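Local atomic coordinates of prefoldin beta subunit 1 (Thermococcus sp., PDB entry 2ZQM), a protein that acts as a molecular chaperone subunit, stabilising a range of proteins and probably assisting archaeal de novo protein folding without ATP. Residues G13-Y18 against E102-I107; Q20-V25 against K94-K99; T37-A42 against E77-L82; E45-P50 against K70-L75. One frame throughout, in Å; residues are numbered along the deposited sequence. Where two conformers were deposited one is given.

Contact 1: residues G13-Y18 against E102-I107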
loop_
_atom_site.group_PDB
_atom_site.type_symbol
_atom_site.label_atom_id
_atom_site.label_comp_id
_atom_site.label_asym_id
_atom_site.label_seq_id
_atom_site.Cartn_x
_atom_site.Cartn_y
_atom_site.Cartn_z
ATOM N N GLY A 13 25.082 -20.990 -0.513
ATOM C CA GLY A 13 24.089 -20.385 0.360
ATOM C C GLY A 13 24.351 -18.899 0.485
ATOM O O GLY A 13 23.422 -18.098 0.425
ATOM N N GLN A 14 25.616 -18.517 0.642
ATOM C CA GLN A 14 25.946 -17.102 0.776
ATOM C C GLN A 14 25.654 -16.381 -0.534
ATOM O O GLN A 14 25.232 -15.228 -0.522
ATOM C CB GLN A 14 27.418 -16.930 1.182
ATOM C CG GLN A 14 27.860 -15.464 1.422
ATOM C CD GLN A 14 27.059 -14.756 2.521
ATOM O OE1 GLN A 14 26.761 -15.343 3.561
ATOM N NE2 GLN A 14 26.724 -13.483 2.296
ATOM N N LEU A 15 25.853 -17.063 -1.663
ATOM C CA LEU A 15 25.597 -16.452 -2.964
ATOM C C LEU A 15 24.116 -16.069 -3.021
ATOM O O LEU A 15 23.761 -14.973 -3.447
ATOM C CB LEU A 15 25.952 -17.423 -4.095
ATOM C CG LEU A 15 25.825 -16.904 -5.532
ATOM C CD1 LEU A 15 27.009 -16.024 -5.881
ATOM C CD2 LEU A 15 25.778 -18.086 -6.487
ATOM N N GLU A 16 23.251 -16.970 -2.566
ATOM C CA GLU A 16 21.821 -16.685 -2.549
ATOM C C GLU A 16 21.497 -15.543 -1.572
ATOM O O GLU A 16 20.600 -14.744 -1.830
ATOM C CB GLU A 16 21.042 -17.943 -2.156
ATOM C CG GLU A 16 19.549 -17.709 -1.982
ATOM C CD GLU A 16 18.787 -18.997 -1.731
ATOM O OE1 GLU A 16 18.619 -19.783 -2.686
ATOM O OE2 GLU A 16 18.366 -19.227 -0.577
ATOM N N SER A 17 22.208 -15.472 -0.444
ATOM C CA SER A 17 21.969 -14.393 0.516
ATOM C C SER A 17 22.335 -13.054 -0.124
ATOM O O SER A 17 21.622 -12.060 0.043
ATOM C CB SER A 17 22.796 -14.612 1.790
ATOM O OG SER A 17 22.385 -15.804 2.459
ATOM N N TYR A 18 23.451 -13.023 -0.845
ATOM C CA TYR A 18 23.870 -11.800 -1.524
ATOM C C TYR A 18 22.852 -11.407 -2.593
ATOM O O TYR A 18 22.582 -10.226 -2.804
ATOM C CB TYR A 18 25.223 -11.994 -2.214
ATOM C CG TYR A 18 26.440 -11.938 -1.304
ATOM C CD1 TYR A 18 26.514 -11.024 -0.242
ATOM C CD2 TYR A 18 27.564 -12.719 -1.581
ATOM C CE1 TYR A 18 27.689 -10.888 0.513
ATOM C CE2 TYR A 18 28.738 -12.588 -0.839
ATOM C CZ TYR A 18 28.798 -11.675 0.200
ATOM O OH TYR A 18 29.979 -11.549 0.902
ATOM N N GLU A 102 32.893 -12.384 -7.665
ATOM C CA GLU A 102 33.984 -13.105 -7.042
ATOM C C GLU A 102 33.557 -14.429 -6.414
ATOM O O GLU A 102 34.265 -15.428 -6.523
ATOM C CB GLU A 102 34.657 -12.215 -6.005
ATOM C CG GLU A 102 35.440 -11.066 -6.632
ATOM C CD GLU A 102 36.042 -10.142 -5.598
ATOM O OE1 GLU A 102 36.217 -10.584 -4.439
ATOM O OE2 GLU A 102 36.350 -8.978 -5.944
ATOM N N LEU A 103 32.400 -14.459 -5.764
ATOM C CA LEU A 103 31.966 -15.705 -5.146
ATOM C C LEU A 103 31.547 -16.720 -6.213
ATOM O O LEU A 103 31.764 -17.923 -6.060
ATOM C CB LEU A 103 30.814 -15.448 -4.163
ATOM C CG LEU A 103 30.318 -16.650 -3.349
ATOM C CD1 LEU A 103 31.467 -17.326 -2.605
ATOM C CD2 LEU A 103 29.253 -16.166 -2.363
ATOM N N THR A 104 30.951 -16.247 -7.299
ATOM C CA THR A 104 30.552 -17.151 -8.370
ATOM C C THR A 104 31.802 -17.800 -8.969
ATOM O O THR A 104 31.807 -18.989 -9.288
ATOM C CB THR A 104 29.791 -16.403 -9.477
ATOM O OG1 THR A 104 28.545 -15.926 -8.954
ATOM C CG2 THR A 104 29.509 -17.332 -10.660
ATOM N N ALA A 105 32.863 -17.014 -9.107
ATOM C CA ALA A 105 34.112 -17.516 -9.667
ATOM C C ALA A 105 34.744 -18.552 -8.746
ATOM O O ALA A 105 35.290 -19.555 -9.212
ATOM C CB ALA A 105 35.070 -16.370 -9.902
ATOM N N GLN A 106 34.662 -18.325 -7.437
ATOM C CA GLN A 106 35.240 -19.265 -6.483
ATOM C C GLN A 106 34.494 -20.592 -6.514
ATOM O O GLN A 106 35.103 -21.659 -6.447
ATOM C CB GLN A 106 35.205 -18.697 -5.068
ATOM C CG GLN A 106 35.892 -17.361 -4.933
ATOM C CD GLN A 106 35.739 -16.773 -3.547
ATOM O OE1 GLN A 106 35.733 -15.554 -3.381
ATOM N NE2 GLN A 106 35.624 -17.634 -2.540
ATOM N N ILE A 107 33.172 -20.530 -6.605
ATOM C CA ILE A 107 32.376 -21.752 -6.664
ATOM C C ILE A 107 32.724 -22.547 -7.930
ATOM O O ILE A 107 32.917 -23.761 -7.879
ATOM C CB ILE A 107 30.857 -21.438 -6.679
ATOM C CG1 ILE A 107 30.425 -20.871 -5.321
ATOM C CG2 ILE A 107 30.062 -22.712 -7.007
ATOM C CD1 ILE A 107 29.087 -20.108 -5.367
#

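Contact 2: residues Q20-V25 against K94-K99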
loop_
_atom_site.group_PDB
_atom_site.type_symbol
_atom_site.label_atom_id
_atom_site.label_comp_id
_atom_site.label_asym_id
_atom_site.label_seq_id
_atom_site.Cartn_x
_atom_site.Cartn_y
_atom_site.Cartn_z
ATOM N N GLN A 20 19.649 -11.965 -2.600
ATOM C CA GLN A 20 18.481 -11.389 -1.953
ATOM C C GLN A 20 18.824 -9.972 -1.479
ATOM O O GLN A 20 18.013 -9.055 -1.601
ATOM C CB GLN A 20 18.041 -12.259 -0.777
ATOM C CG GLN A 20 17.685 -13.698 -1.178
ATOM C CD GLN A 20 17.468 -14.605 0.018
ATOM O OE1 GLN A 20 17.830 -14.264 1.142
ATOM N NE2 GLN A 20 16.888 -15.777 -0.222
ATOM N N GLN A 21 20.029 -9.795 -0.941
ATOM C CA GLN A 21 20.470 -8.486 -0.475
ATOM C C GLN A 21 20.533 -7.498 -1.653
ATOM O O GLN A 21 20.126 -6.344 -1.525
ATOM C CB GLN A 21 21.838 -8.619 0.208
ATOM C CG GLN A 21 21.779 -9.260 1.603
ATOM C CD GLN A 21 23.139 -9.753 2.101
ATOM O OE1 GLN A 21 24.179 -9.280 1.652
ATOM N NE2 GLN A 21 23.129 -10.704 3.036
ATOM N N LEU A 22 21.019 -7.951 -2.807
ATOM C CA LEU A 22 21.105 -7.077 -3.985
ATOM C C LEU A 22 19.703 -6.693 -4.463
ATOM O O LEU A 22 19.447 -5.556 -4.866
ATOM C CB LEU A 22 21.869 -7.773 -5.121
ATOM C CG LEU A 22 21.934 -7.051 -6.476
ATOM C CD1 LEU A 22 22.718 -5.761 -6.353
ATOM C CD2 LEU A 22 22.591 -7.959 -7.509
ATOM N N GLN A 23 18.799 -7.657 -4.439
ATOM C CA GLN A 23 17.429 -7.398 -4.846
ATOM C C GLN A 23 16.874 -6.227 -4.014
ATOM O O GLN A 23 16.236 -5.315 -4.546
ATOM C CB GLN A 23 16.601 -8.661 -4.619
ATOM C CG GLN A 23 15.259 -8.692 -5.310
ATOM C CD GLN A 23 14.503 -9.972 -5.007
ATOM O OE1 GLN A 23 15.066 -11.068 -5.071
ATOM N NE2 GLN A 23 13.225 -9.843 -4.678
ATOM N N LEU A 24 17.125 -6.251 -2.709
ATOM C CA LEU A 24 16.642 -5.188 -1.829
ATOM C C LEU A 24 17.297 -3.843 -2.156
ATOM O O LEU A 24 16.610 -2.819 -2.287
ATOM C CB LEU A 24 16.905 -5.548 -0.364
ATOM C CG LEU A 24 16.623 -4.454 0.678
ATOM C CD1 LEU A 24 15.137 -4.062 0.660
ATOM C CD2 LEU A 24 17.035 -4.959 2.059
ATOM N N VAL A 25 18.621 -3.840 -2.292
ATOM C CA VAL A 25 19.342 -2.608 -2.606
ATOM C C VAL A 25 18.827 -2.008 -3.902
ATOM O O VAL A 25 18.657 -0.789 -4.019
ATOM C CB VAL A 25 20.872 -2.864 -2.719
ATOM C CG1 VAL A 25 21.583 -1.662 -3.353
ATOM C CG2 VAL A 25 21.449 -3.122 -1.319
ATOM N N LYS A 94 27.145 -1.725 -6.555
ATOM C CA LYS A 94 28.390 -2.095 -7.227
ATOM C C LYS A 94 29.192 -3.059 -6.348
ATOM O O LYS A 94 29.771 -4.022 -6.840
ATOM C CB LYS A 94 29.216 -0.846 -7.530
ATOM N N LYS A 95 29.234 -2.801 -5.048
ATOM C CA LYS A 95 29.953 -3.681 -4.139
ATOM C C LYS A 95 29.332 -5.076 -4.148
ATOM O O LYS A 95 30.039 -6.086 -4.122
ATOM C CB LYS A 95 29.909 -3.153 -2.710
ATOM C CG LYS A 95 30.971 -2.130 -2.364
ATOM C CD LYS A 95 30.868 -1.770 -0.878
ATOM C CE LYS A 95 31.717 -0.574 -0.528
ATOM N NZ LYS A 95 31.593 -0.246 0.913
ATOM N N LEU A 96 28.005 -5.136 -4.165
ATOM C CA LEU A 96 27.336 -6.432 -4.156
ATOM C C LEU A 96 27.567 -7.195 -5.445
ATOM O O LEU A 96 27.756 -8.410 -5.421
ATOM C CB LEU A 96 25.840 -6.271 -3.901
ATOM C CG LEU A 96 25.449 -6.376 -2.426
ATOM C CD1 LEU A 96 24.035 -5.839 -2.217
ATOM C CD2 LEU A 96 25.581 -7.842 -1.983
ATOM N N ASN A 97 27.563 -6.486 -6.569
ATOM C CA ASN A 97 27.798 -7.144 -7.843
ATOM C C ASN A 97 29.195 -7.739 -7.874
ATOM O O ASN A 97 29.402 -8.819 -8.425
ATOM C CB ASN A 97 27.635 -6.161 -9.004
ATOM C CG ASN A 97 26.187 -5.834 -9.283
ATOM O OD1 ASN A 97 25.324 -6.701 -9.194
ATOM N ND2 ASN A 97 25.914 -4.587 -9.638
ATOM N N GLU A 98 30.157 -7.037 -7.285
ATOM C CA GLU A 98 31.526 -7.531 -7.269
ATOM C C GLU A 98 31.648 -8.749 -6.364
ATOM O O GLU A 98 32.371 -9.693 -6.680
ATOM C CB GLU A 98 32.490 -6.436 -6.813
ATOM C CG GLU A 98 33.968 -6.850 -6.799
ATOM C CD GLU A 98 34.463 -7.383 -8.148
ATOM O OE1 GLU A 98 34.108 -6.800 -9.196
ATOM O OE2 GLU A 98 35.218 -8.380 -8.157
ATOM N N LYS A 99 30.959 -8.740 -5.232
ATOM C CA LYS A 99 31.028 -9.902 -4.346
ATOM C C LYS A 99 30.393 -11.109 -5.023
ATOM O O LYS A 99 30.895 -12.232 -4.901
ATOM C CB LYS A 99 30.316 -9.628 -3.026
ATOM C CG LYS A 99 30.987 -8.564 -2.176
ATOM C CD LYS A 99 30.125 -8.249 -0.975
ATOM C CE LYS A 99 30.823 -7.323 -0.013
ATOM N NZ LYS A 99 29.946 -7.099 1.168
#

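Contact 3: residues T37-A42 against E77-L82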
loop_
_atom_site.group_PDB
_atom_site.type_symbol
_atom_site.label_atom_id
_atom_site.label_comp_id
_atom_site.label_asym_id
_atom_site.label_seq_id
_atom_site.Cartn_x
_atom_site.Cartn_y
_atom_site.Cartn_z
ATOM N N THR A 37 13.176 11.383 -10.245
ATOM C CA THR A 37 12.615 11.713 -11.550
ATOM C C THR A 37 11.423 12.640 -11.379
ATOM O O THR A 37 11.280 13.615 -12.113
ATOM C CB THR A 37 12.183 10.441 -12.299
ATOM O OG1 THR A 37 13.337 9.624 -12.533
ATOM C CG2 THR A 37 11.539 10.798 -13.639
ATOM N N GLU A 38 10.567 12.343 -10.411
ATOM C CA GLU A 38 9.405 13.178 -10.163
ATOM C C GLU A 38 9.827 14.583 -9.728
ATOM O O GLU A 38 9.261 15.585 -10.186
ATOM C CB GLU A 38 8.529 12.541 -9.087
ATOM C CG GLU A 38 8.116 11.107 -9.404
ATOM C CD GLU A 38 7.433 10.410 -8.232
ATOM O OE1 GLU A 38 7.829 10.656 -7.065
ATOM O OE2 GLU A 38 6.510 9.599 -8.478
ATOM N N ALA A 39 10.823 14.668 -8.852
ATOM C CA ALA A 39 11.283 15.978 -8.384
ATOM C C ALA A 39 11.869 16.808 -9.527
ATOM O O ALA A 39 11.637 18.020 -9.608
ATOM C CB ALA A 39 12.318 15.810 -7.273
ATOM N N LYS A 40 12.629 16.167 -10.405
ATOM C CA LYS A 40 13.225 16.881 -11.525
ATOM C C LYS A 40 12.134 17.386 -12.464
ATOM O O LYS A 40 12.217 18.503 -12.971
ATOM C CB LYS A 40 14.205 15.978 -12.276
ATOM C CG LYS A 40 15.535 15.769 -11.542
ATOM C CD LYS A 40 16.503 14.963 -12.388
ATOM C CE LYS A 40 17.863 14.842 -11.701
ATOM N NZ LYS A 40 18.837 14.074 -12.529
ATOM N N LYS A 41 11.105 16.566 -12.677
ATOM C CA LYS A 41 9.975 16.945 -13.530
ATOM C C LYS A 41 9.252 18.157 -12.932
ATOM O O LYS A 41 8.874 19.093 -13.639
ATOM C CB LYS A 41 8.986 15.776 -13.648
ATOM C CG LYS A 41 9.455 14.628 -14.515
ATOM C CD LYS A 41 8.380 13.552 -14.582
ATOM C CE LYS A 41 8.729 12.471 -15.591
ATOM N NZ LYS A 41 7.663 11.429 -15.644
ATOM N N ALA A 42 9.052 18.131 -11.619
ATOM C CA ALA A 42 8.399 19.233 -10.930
ATOM C C ALA A 42 9.234 20.517 -11.030
ATOM O O ALA A 42 8.696 21.601 -11.235
ATOM C CB ALA A 42 8.177 18.863 -9.465
ATOM N N GLU A 77 17.007 21.524 -3.542
ATOM C CA GLU A 77 17.529 20.851 -2.363
ATOM C C GLU A 77 17.058 19.400 -2.295
ATOM O O GLU A 77 17.822 18.502 -1.945
ATOM C CB GLU A 77 17.116 21.613 -1.097
ATOM C CG GLU A 77 17.892 22.913 -0.944
ATOM C CD GLU A 77 17.371 23.761 0.179
ATOM O OE1 GLU A 77 16.834 23.180 1.136
ATOM O OE2 GLU A 77 17.507 25.001 0.110
ATOM N N LYS A 78 15.796 19.169 -2.633
ATOM C CA LYS A 78 15.265 17.817 -2.617
ATOM C C LYS A 78 16.034 16.953 -3.608
ATOM O O LYS A 78 16.381 15.802 -3.323
ATOM C CB LYS A 78 13.774 17.813 -2.996
ATOM C CG LYS A 78 13.184 16.407 -2.984
ATOM C CD LYS A 78 11.676 16.394 -3.215
ATOM C CE LYS A 78 11.132 14.969 -3.108
ATOM N NZ LYS A 78 9.676 14.870 -3.441
ATOM N N ILE A 79 16.278 17.505 -4.788
ATOM C CA ILE A 79 17.012 16.784 -5.819
ATOM C C ILE A 79 18.451 16.523 -5.367
ATOM O O ILE A 79 18.994 15.436 -5.572
ATOM C CB ILE A 79 17.021 17.597 -7.126
ATOM C CG1 ILE A 79 15.615 17.575 -7.734
ATOM C CG2 ILE A 79 18.064 17.048 -8.087
ATOM C CD1 ILE A 79 15.357 18.720 -8.706
ATOM N N GLU A 80 19.067 17.531 -4.764
ATOM C CA GLU A 80 20.438 17.392 -4.272
ATOM C C GLU A 80 20.475 16.208 -3.319
ATOM O O GLU A 80 21.313 15.312 -3.449
ATOM C CB GLU A 80 20.861 18.679 -3.550
ATOM C CG GLU A 80 22.106 18.514 -2.650
ATOM C CD GLU A 80 22.326 19.694 -1.725
ATOM O OE1 GLU A 80 21.578 20.695 -1.838
ATOM O OE2 GLU A 80 23.257 19.622 -0.887
ATOM N N THR A 81 19.540 16.195 -2.372
ATOM C CA THR A 81 19.452 15.130 -1.378
ATOM C C THR A 81 19.274 13.743 -1.979
ATOM O O THR A 81 19.968 12.798 -1.598
ATOM C CB THR A 81 18.288 15.387 -0.395
ATOM O OG1 THR A 81 18.588 16.546 0.393
ATOM C CG2 THR A 81 18.081 14.187 0.533
ATOM N N LEU A 82 18.330 13.620 -2.906
ATOM C CA LEU A 82 18.064 12.345 -3.551
ATOM C C LEU A 82 19.261 11.847 -4.352
ATOM O O LEU A 82 19.514 10.643 -4.414
ATOM C CB LEU A 82 16.829 12.479 -4.450
ATOM C CG LEU A 82 15.513 12.589 -3.671
ATOM C CD1 LEU A 82 14.382 13.082 -4.582
ATOM C CD2 LEU A 82 15.178 11.237 -3.078
#

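Contact 4: residues E45-P50 against K70-L75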
loop_
_atom_site.group_PDB
_atom_site.type_symbol
_atom_site.label_atom_id
_atom_site.label_comp_id
_atom_site.label_asym_id
_atom_site.label_seq_id
_atom_site.Cartn_x
_atom_site.Cartn_y
_atom_site.Cartn_z
ATOM N N GLU A 45 9.020 22.015 -14.509
ATOM C CA GLU A 45 7.763 22.720 -14.668
ATOM C C GLU A 45 7.694 24.030 -13.916
ATOM O O GLU A 45 7.216 25.027 -14.452
ATOM C CB GLU A 45 6.593 21.819 -14.256
ATOM C CG GLU A 45 5.274 22.570 -14.110
ATOM C CD GLU A 45 4.056 21.719 -14.444
ATOM O OE1 GLU A 45 4.156 20.471 -14.403
ATOM O OE2 GLU A 45 2.995 22.308 -14.739
ATOM N N ILE A 46 8.175 24.057 -12.679
ATOM C CA ILE A 46 8.116 25.299 -11.922
ATOM C C ILE A 46 9.067 26.329 -12.534
ATOM O O ILE A 46 8.769 27.519 -12.573
ATOM C CB ILE A 46 8.470 25.073 -10.423
ATOM C CG1 ILE A 46 7.397 24.184 -9.772
ATOM C CG2 ILE A 46 8.605 26.418 -9.688
ATOM C CD1 ILE A 46 5.994 24.767 -9.802
ATOM N N GLU A 47 10.209 25.879 -13.022
ATOM C CA GLU A 47 11.147 26.820 -13.599
ATOM C C GLU A 47 10.610 27.477 -14.866
ATOM O O GLU A 47 11.031 28.583 -15.213
ATOM C CB GLU A 47 12.482 26.134 -13.866
ATOM C CG GLU A 47 13.223 25.840 -12.569
ATOM C CD GLU A 47 14.636 25.372 -12.792
ATOM O OE1 GLU A 47 14.867 24.646 -13.775
ATOM O OE2 GLU A 47 15.514 25.719 -11.977
ATOM N N SER A 48 9.668 26.819 -15.539
ATOM C CA SER A 48 9.102 27.386 -16.764
ATOM C C SER A 48 8.065 28.479 -16.503
ATOM O O SER A 48 7.627 29.153 -17.435
ATOM C CB SER A 48 8.490 26.284 -17.643
ATOM O OG SER A 48 7.250 25.827 -17.128
ATOM N N LEU A 49 7.669 28.663 -15.244
ATOM C CA LEU A 49 6.686 29.689 -14.889
ATOM C C LEU A 49 7.243 31.115 -14.928
ATOM O O LEU A 49 8.445 31.328 -14.736
ATOM C CB LEU A 49 6.158 29.447 -13.476
ATOM C CG LEU A 49 5.460 28.124 -13.173
ATOM C CD1 LEU A 49 5.147 28.064 -11.697
ATOM C CD2 LEU A 49 4.196 28.006 -13.998
ATOM N N PRO A 50 6.373 32.116 -15.173
ATOM C CA PRO A 50 6.879 33.488 -15.197
ATOM C C PRO A 50 7.302 33.810 -13.768
ATOM O O PRO A 50 6.712 33.293 -12.818
ATOM C CB PRO A 50 5.671 34.301 -15.677
ATOM C CG PRO A 50 4.499 33.480 -15.272
ATOM C CD PRO A 50 4.954 32.071 -15.570
ATOM N N LYS A 70 11.351 30.499 -4.148
ATOM C CA LYS A 70 11.440 29.638 -2.981
ATOM C C LYS A 70 11.117 28.181 -3.310
ATOM O O LYS A 70 11.756 27.255 -2.801
ATOM C CB LYS A 70 10.516 30.164 -1.891
ATOM C CG LYS A 70 10.952 31.517 -1.369
ATOM C CD LYS A 70 9.892 32.132 -0.464
ATOM C CE LYS A 70 10.331 33.497 0.042
ATOM N NZ LYS A 70 9.218 34.210 0.734
ATOM N N ALA A 71 10.125 27.965 -4.162
ATOM C CA ALA A 71 9.760 26.601 -4.527
ATOM C C ALA A 71 10.885 25.945 -5.324
ATOM O O ALA A 71 11.177 24.758 -5.151
ATOM C CB ALA A 71 8.478 26.615 -5.334
ATOM N N VAL A 72 11.499 26.719 -6.208
ATOM C CA VAL A 72 12.604 26.230 -7.028
ATOM C C VAL A 72 13.749 25.813 -6.097
ATOM O O VAL A 72 14.289 24.726 -6.222
ATOM C CB VAL A 72 13.080 27.340 -8.006
ATOM C CG1 VAL A 72 14.470 27.006 -8.604
ATOM C CG2 VAL A 72 12.059 27.480 -9.133
ATOM N N ALA A 73 14.079 26.667 -5.135
ATOM C CA ALA A 73 15.161 26.372 -4.201
ATOM C C ALA A 73 14.901 25.095 -3.414
ATOM O O ALA A 73 15.779 24.250 -3.292
ATOM C CB ALA A 73 15.357 27.542 -3.246
ATOM N N GLU A 74 13.689 24.961 -2.881
ATOM C CA GLU A 74 13.338 23.784 -2.107
ATOM C C GLU A 74 13.375 22.519 -2.965
ATOM O O GLU A 74 13.718 21.452 -2.472
ATOM C CB GLU A 74 11.958 23.981 -1.461
ATOM C CG GLU A 74 11.973 25.024 -0.341
ATOM C CD GLU A 74 10.604 25.279 0.273
ATOM O OE1 GLU A 74 9.939 24.302 0.671
ATOM O OE2 GLU A 74 10.197 26.457 0.370
ATOM N N LEU A 75 13.034 22.638 -4.245
ATOM C CA LEU A 75 13.067 21.487 -5.144
ATOM C C LEU A 75 14.522 21.142 -5.467
ATOM O O LEU A 75 14.879 19.977 -5.562
ATOM C CB LEU A 75 12.297 21.776 -6.437
ATOM C CG LEU A 75 10.805 21.452 -6.355
ATOM C CD1 LEU A 75 10.073 22.112 -7.531
ATOM C CD2 LEU A 75 10.619 19.952 -6.362
#

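Contact 1: residues G13-Y18 against E102-I107
Leu15 and Leu103 meet across the outer part of the prefoldin coiled coil, where helices 6-47 and 68-111 run antiparallel. The two short segments lie 10.2 Å apart axis to axis, with 159° between their directions. These two leucines have most of the surface buried here, and their CA atoms are the nearest pair across the contact.

Most of the reach of Leu103 falls to one methyl, CD2. Leu103 CD2 reaches the backbone of the facing helix and lies 3.6 Å from Leu15 N. It also packs on Leu15 CB at 3.9 Å. Both leucines have CG anti to the backbone N (chi1 -176° for Leu15 and -175° for Leu103), and the two side chains cross at a slant.

Leu15 spreads its two methyls over different partners. CD2 touches Ile107 CD1 at 4.0 Å. CD1 goes to Thr104 instead. The hydroxyl of Thr104 is hydrogen-bonded to Leu100 O of its own helix, so it meets Leu15 without leaving its polar group unpaired. On the flank, Gln14 NE2 sits above one face of the Tyr18 ring, offset toward the rim. Met11 and Leu12 continue the apolar seam by packing on Ile107. The Tyr18 ring turns its edge to Leu103: ring atom CD2 of Tyr18 is 3.9 Å from Leu103 CD2, near the ring plane.

Contact 2: residues Q20-V25 against K94-K99
Leu22 and Leu96 lie side by side and point in opposite directions, each reaching past the other toward the facing helix. Their CA atoms are 6.3 Å apart, the nearest pair between the segments. The helices are the two antiparallel halves of the prefoldin coiled coil, here with 158° between their directions.

Leu96 has the most surface buried by the contact. Its CD1 lies against the backbone of the opposite helix, 3.6 Å from Leu22 CA. Its chi1 of -93° is well away from the usual staggered value near -60°. Val25 backs the same methyl: Val25 CG2 is 3.9 Å from Leu96 CD1, and the two side chains meet at a slant. In return, Leu22 CD1 packs on Leu96 CB at 4.0 Å. Leu22 has CG anti to the backbone N (chi1 174°), which carries its methyls toward the base of Leu96 and on to Asn97.

Asn97 crosses Leu22 at about a right angle. Its amide oxygen OD1 is 3.4 Å from Leu22 CD2, a contact between a polar atom and a methyl. On the other flank, Gln21 stands roughly perpendicular to Leu96, with Gln21 OE1 4.2 Å from Leu96 CD2. That oxygen is hydrogen-bonded to a glycerol, probably from the crystallisation liquor. Glu93 extends the packing by touching both Leu22 and Val25.

No hydrogen bond joins the two segments. The grip is apolar at the centre, with amide groups along its flanks, so these segments are held to each other by van der Waals packing and the burial of leucine and valine.

Contact 3: residues T37-A42 against E77-L82
The half of the coiled coil nearer the beta hairpin brings helix 6-47 against helix 68-111 through a small residue, Ala39, and a branched one, Ile79. Their CA atoms are 6.3 Å apart, the nearest pair across the contact. Ala39 CB points at the partner helix and touches Ile79 CG1 at 3.8 Å.

Ile79 then reaches beyond the alanine. With CG1 anti to the carbonyl carbon (chi1 -71°) and the chain extended at the next bond, CD1 is carried onto the facing backbone. There Ile79 CD1 lies 3.9 Å from Ala39 O and also touches Lys40 CA. Lys40 crosses Ile79 at about a right angle, and Lys40 CG is 4.1 Å from Ile79 CD1.

This is antiparallel packing of the two helices of one prefoldin coiled coil, with 155° between the segment directions. The axes come within 9.4 Å. The methyl of Ala39 takes little room between them, in keeping with this approach. Leu36 and Leu43 of helix 6-47 also pack on Ile79, so the isoleucine is set among apolar groups of that helix.

The lysines lend their carbon chains to the flanks. Lys78 is fully extended, with CG anti to the backbone N, and its CD lies 4.1 Å from Ala39 CB. Its NZ is 5.9 Å from Glu38 OE1; these opposite charges are near each other but not in contact. Lys40 NZ instead has a long, weak ion pair with Glu83. Leu82, buried and also packed against Glu35 and Leu36, brings its CD1 to 4.4 Å from Ala39 CB.

Contact 4: residues E45-P50 against K70-L75
Ile46 carries the apolar part of this contact and meets three residues of helix 68-111. Its CG2 methyl is 3.7 Å from Val72 CG2. The two side chains pass each other in opposite directions. The same Ile46 methyl is 4.4 Å from Ala71 CB. The other branch turns to Leu75: Ile46 CG1 lies 4.1 Å from Leu75 CD1, and these side chains cross at about a right angle. With CG2 anti to the backbone N and CG1 anti to the carbonyl carbon (chi1 -65°), the two branches of Ile46 are shared out between Val72 and Leu75.

Glu47 adds a mixed contact at the edge. Its chain lies across Val72, with Glu47 CG 4.0 Å from Val72 CG2. The carboxylate is near the second methyl, and Glu47 OE2 is 3.8 Å from Val72 CG1.

No hydrogen bond crosses between the segments; a side-chain one lies within residues 45-50, where the first helix gives way to a loop. Glu45 O accepts from both Ser48 N and Ser48 OG. The hydroxyl bond is 2.8 Å from Ser48 OG to Glu45 O, and the donor is tilted 24° from the carbonyl plane. Both donors approach from the same face of that plane.

The contact lies at the hairpin end of the two antiparallel helices of the prefoldin fold. Lys68 NZ, where helix 68-111 starts, hydrogen-bonds to the carbonyl oxygens of Glu47 and Leu49. Leu62 of the second subunit, from its strand 62-66, packs on both Ile46 and Ala71. Lys57 of that subunit, from strand 55-59, makes a salt bridge to Glu45.

How the contacts relate
All four contacts join helix 6-47 to helix 68-111, and each later one is nested along the chain inside the loop closed by the one before. Contacts 1 and 2 are neighbours, with centres about 11 Å apart. Tyr18 links them, its CD1 lying 3.7 Å from Leu96 CD2. Contacts 3 and 4 are spaced equally closely and touch through Leu75 of contact 4, which packs on the backbone of Ala39 and Ala42. Between the pairs, contacts 2 and 3 are about 25 Å apart centre to centre. Contacts 1 and 4 are about 47 Å apart. The second subunit touches contacts 3 and 4, whereas no other chain of the assembly touches contacts 1 and 2.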